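Local coordinates for protein inactive poly [ADP-ribose] polymerase RCD1 (Arabidopsis thaliana, PDB 5NGO) that carries a catalytically inactive PARP-type domain and is bound by a downy mildew effector that suppresses plant immunity, at residues R63-P68 against I98-A103. Residues are numbered along the deposited sequence; the frame is centred on the assembly and turned at random.
Sequences RYAWLP and IHLTAA
Where Tyr-64 meets Ala-103, a water molecule bridges the two backbones in place of a direct bond. The water donates to Tyr-64 O and accepts from Ala-103 N, two atoms that stand 3.6 Å apart without bonding to each other, while the CB atoms of the two residues come within 4.3 Å. One residue further on, the methyl of Ala-65 rests against Leu-100 CB at 3.8 Å, on the face of the sheet that Leu-67 shares.

Trp-66 makes the direct bonds. Its N bonds to Thr-101 O (2.7 Å), and its own O receives Thr-101 N at 2.8 Å; the two residues form an antiparallel hydrogen-bonded pair with side chains on one face. With CG anti to the carbonyl carbon (chi1 -60°), the indole presents its edge to the turning chain. NE1 donates to Ala-103 O in a nearly straight bond of 2.9 Å; that oxygen lies close to the ring plane, yet the indole nitrogen stands 39° above the carbonyl plane of Ala-103. Ala-102 O also sits at this edge, beside CD1. The buried indole N-H is thus satisfied, and the ring's rotation is probably fixed by this bond together with an edge-to-face packing with Phe-16.

Leu-67 returns to the other face: CG anti to the backbone N carries CD1 to Ile-98 CG2, 3.7 Å away, and CB meets Leu-100 CD2.

The N-to-C directions of the short segments make 121°, well short of antiparallel and a strong splay for neighbouring strands. Strand 62-68 also pairs with 121-129, and 98-102 with 162-165, so this short junction, with two direct backbone bonds, joins two halves of the central mixed sheet of the PARP catalytic fold.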
loop_
_atom_site.group_PDB
_atom_site.type_symbol
_atom_site.label_atom_id
_atom_site.label_comp_id
_atom_site.label_asym_id
_atom_site.label_seq_id
_atom_site.Cartn_x
_atom_site.Cartn_y
_atom_site.Cartn_z
ATOM N N ARG A 63 -0.175 4.994 -8.216
ATOM C CA ARG A 63 1.018 4.161 -8.070
ATOM C C ARG A 63 0.700 2.849 -7.394
ATOM O O ARG A 63 -0.283 2.728 -6.684
ATOM C CB ARG A 63 2.075 4.905 -7.252
ATOM C CG ARG A 63 2.899 5.846 -8.092
ATOM C CD ARG A 63 3.315 7.074 -7.329
ATOM N NE ARG A 63 3.841 8.092 -8.259
ATOM C CZ ARG A 63 5.117 8.461 -8.377
ATOM N NH1 ARG A 63 6.078 7.922 -7.586
ATOM N NH2 ARG A 63 5.425 9.414 -9.246
ATOM N N TYR A 64 1.529 1.851 -7.665
ATOM C CA TYR A 64 1.449 0.600 -6.921
ATOM C C TYR A 64 2.295 0.748 -5.680
ATOM O O TYR A 64 3.329 1.420 -5.707
ATOM C CB TYR A 64 1.870 -0.586 -7.768
ATOM C CG TYR A 64 0.787 -1.064 -8.710
ATOM C CD1 TYR A 64 -0.350 -1.711 -8.230
ATOM C CD2 TYR A 64 0.869 -0.823 -10.086
ATOM C CE1 TYR A 64 -1.324 -2.195 -9.061
ATOM C CE2 TYR A 64 -0.121 -1.249 -10.947
ATOM C CZ TYR A 64 -1.231 -1.914 -10.424
ATOM O OH TYR A 64 -2.150 -2.424 -11.302
ATOM N N ALA A 65 1.841 0.173 -4.573
ATOM C CA ALA A 65 2.593 0.201 -3.323
ATOM C C ALA A 65 2.260 -1.021 -2.484
ATOM O O ALA A 65 1.192 -1.606 -2.644
ATOM C CB ALA A 65 2.261 1.477 -2.561
ATOM N N TRP A 66 3.178 -1.404 -1.605
ATOM C CA TRP A 66 3.051 -2.612 -0.812
ATOM C C TRP A 66 2.601 -2.260 0.602
ATOM O O TRP A 66 3.131 -1.318 1.218
ATOM C CB TRP A 66 4.367 -3.364 -0.719
ATOM C CG TRP A 66 4.918 -3.797 -2.026
ATOM C CD1 TRP A 66 5.892 -3.195 -2.749
ATOM C CD2 TRP A 66 4.526 -4.948 -2.773
ATOM N NE1 TRP A 66 6.125 -3.877 -3.905
ATOM C CE2 TRP A 66 5.292 -4.963 -3.947
ATOM C CE3 TRP A 66 3.596 -5.971 -2.564
ATOM C CZ2 TRP A 66 5.170 -5.965 -4.912
ATOM C CZ3 TRP A 66 3.455 -6.948 -3.506
ATOM C CH2 TRP A 66 4.246 -6.942 -4.677
ATOM N N LEU A 67 1.610 -3.006 1.087
ATOM C CA LEU A 67 1.075 -2.843 2.423
ATOM C C LEU A 67 1.304 -4.128 3.223
ATOM O O LEU A 67 0.751 -5.172 2.869
ATOM C CB LEU A 67 -0.443 -2.551 2.329
ATOM C CG LEU A 67 -1.181 -2.352 3.654
ATOM C CD1 LEU A 67 -0.630 -1.161 4.442
ATOM C CD2 LEU A 67 -2.666 -2.124 3.354
ATOM N N PRO A 68 2.102 -4.085 4.291
ATOM C CA PRO A 68 2.234 -5.268 5.153
ATOM C C PRO A 68 0.926 -5.656 5.779
ATOM O O PRO A 68 0.179 -4.760 6.250
ATOM C CB PRO A 68 3.234 -4.834 6.218
ATOM C CG PRO A 68 3.937 -3.612 5.649
ATOM C CD PRO A 68 2.986 -2.981 4.726
ATOM N N ILE A 98 -1.733 5.639 6.884
ATOM C CA ILE A 98 -1.339 4.301 6.426
ATOM C C ILE A 98 0.012 4.447 5.740
ATOM O O ILE A 98 0.174 5.288 4.855
ATOM C CB ILE A 98 -2.406 3.633 5.509
ATOM C CG1 ILE A 98 -3.684 3.309 6.289
ATOM C CG2 ILE A 98 -1.904 2.339 4.854
ATOM C CD1 ILE A 98 -4.530 4.513 6.580
ATOM N N HIS A 99 0.987 3.637 6.167
ATOM C CA HIS A 99 2.344 3.641 5.606
ATOM C C HIS A 99 2.453 2.504 4.605
ATOM O O HIS A 99 2.185 1.330 4.946
ATOM C CB HIS A 99 3.374 3.447 6.713
ATOM C CG HIS A 99 3.506 4.635 7.615
ATOM N ND1 HIS A 99 2.425 5.227 8.229
ATOM C CD2 HIS A 99 4.594 5.330 8.025
ATOM C CE1 HIS A 99 2.830 6.236 8.971
ATOM N NE2 HIS A 99 4.144 6.328 8.859
ATOM N N LEU A 100 2.822 2.834 3.369
ATOM C CA LEU A 100 3.041 1.836 2.338
ATOM C C LEU A 100 4.430 1.983 1.774
ATOM O O LEU A 100 5.011 3.061 1.808
ATOM C CB LEU A 100 2.028 1.967 1.199
ATOM C CG LEU A 100 0.565 1.866 1.570
ATOM C CD1 LEU A 100 -0.032 3.276 1.710
ATOM C CD2 LEU A 100 -0.204 1.070 0.543
ATOM N N THR A 101 4.923 0.878 1.217
ATOM C CA THR A 101 6.244 0.833 0.662
ATOM C C THR A 101 6.141 0.964 -0.863
ATOM O O THR A 101 5.210 0.436 -1.486
ATOM C CB THR A 101 6.931 -0.473 1.044
ATOM O OG1 THR A 101 7.110 -0.556 2.465
ATOM C CG2 THR A 101 8.239 -0.628 0.306
ATOM N N ALA A 102 7.076 1.712 -1.474
ATOM C CA ALA A 102 7.036 1.925 -2.910
ATOM C C ALA A 102 7.211 0.586 -3.658
ATOM O O ALA A 102 7.785 -0.382 -3.106
ATOM C CB ALA A 102 8.104 2.884 -3.327
ATOM N N ALA A 103 6.707 0.556 -4.910
ATOM C CA ALA A 103 6.655 -0.650 -5.722
ATOM C C ALA A 103 7.969 -1.457 -5.837
ATOM O O ALA A 103 7.946 -2.693 -5.860
ATOM C CB ALA A 103 6.153 -0.311 -7.119
HETATM O O HOH W 1 5.393 2.985 -6.280
#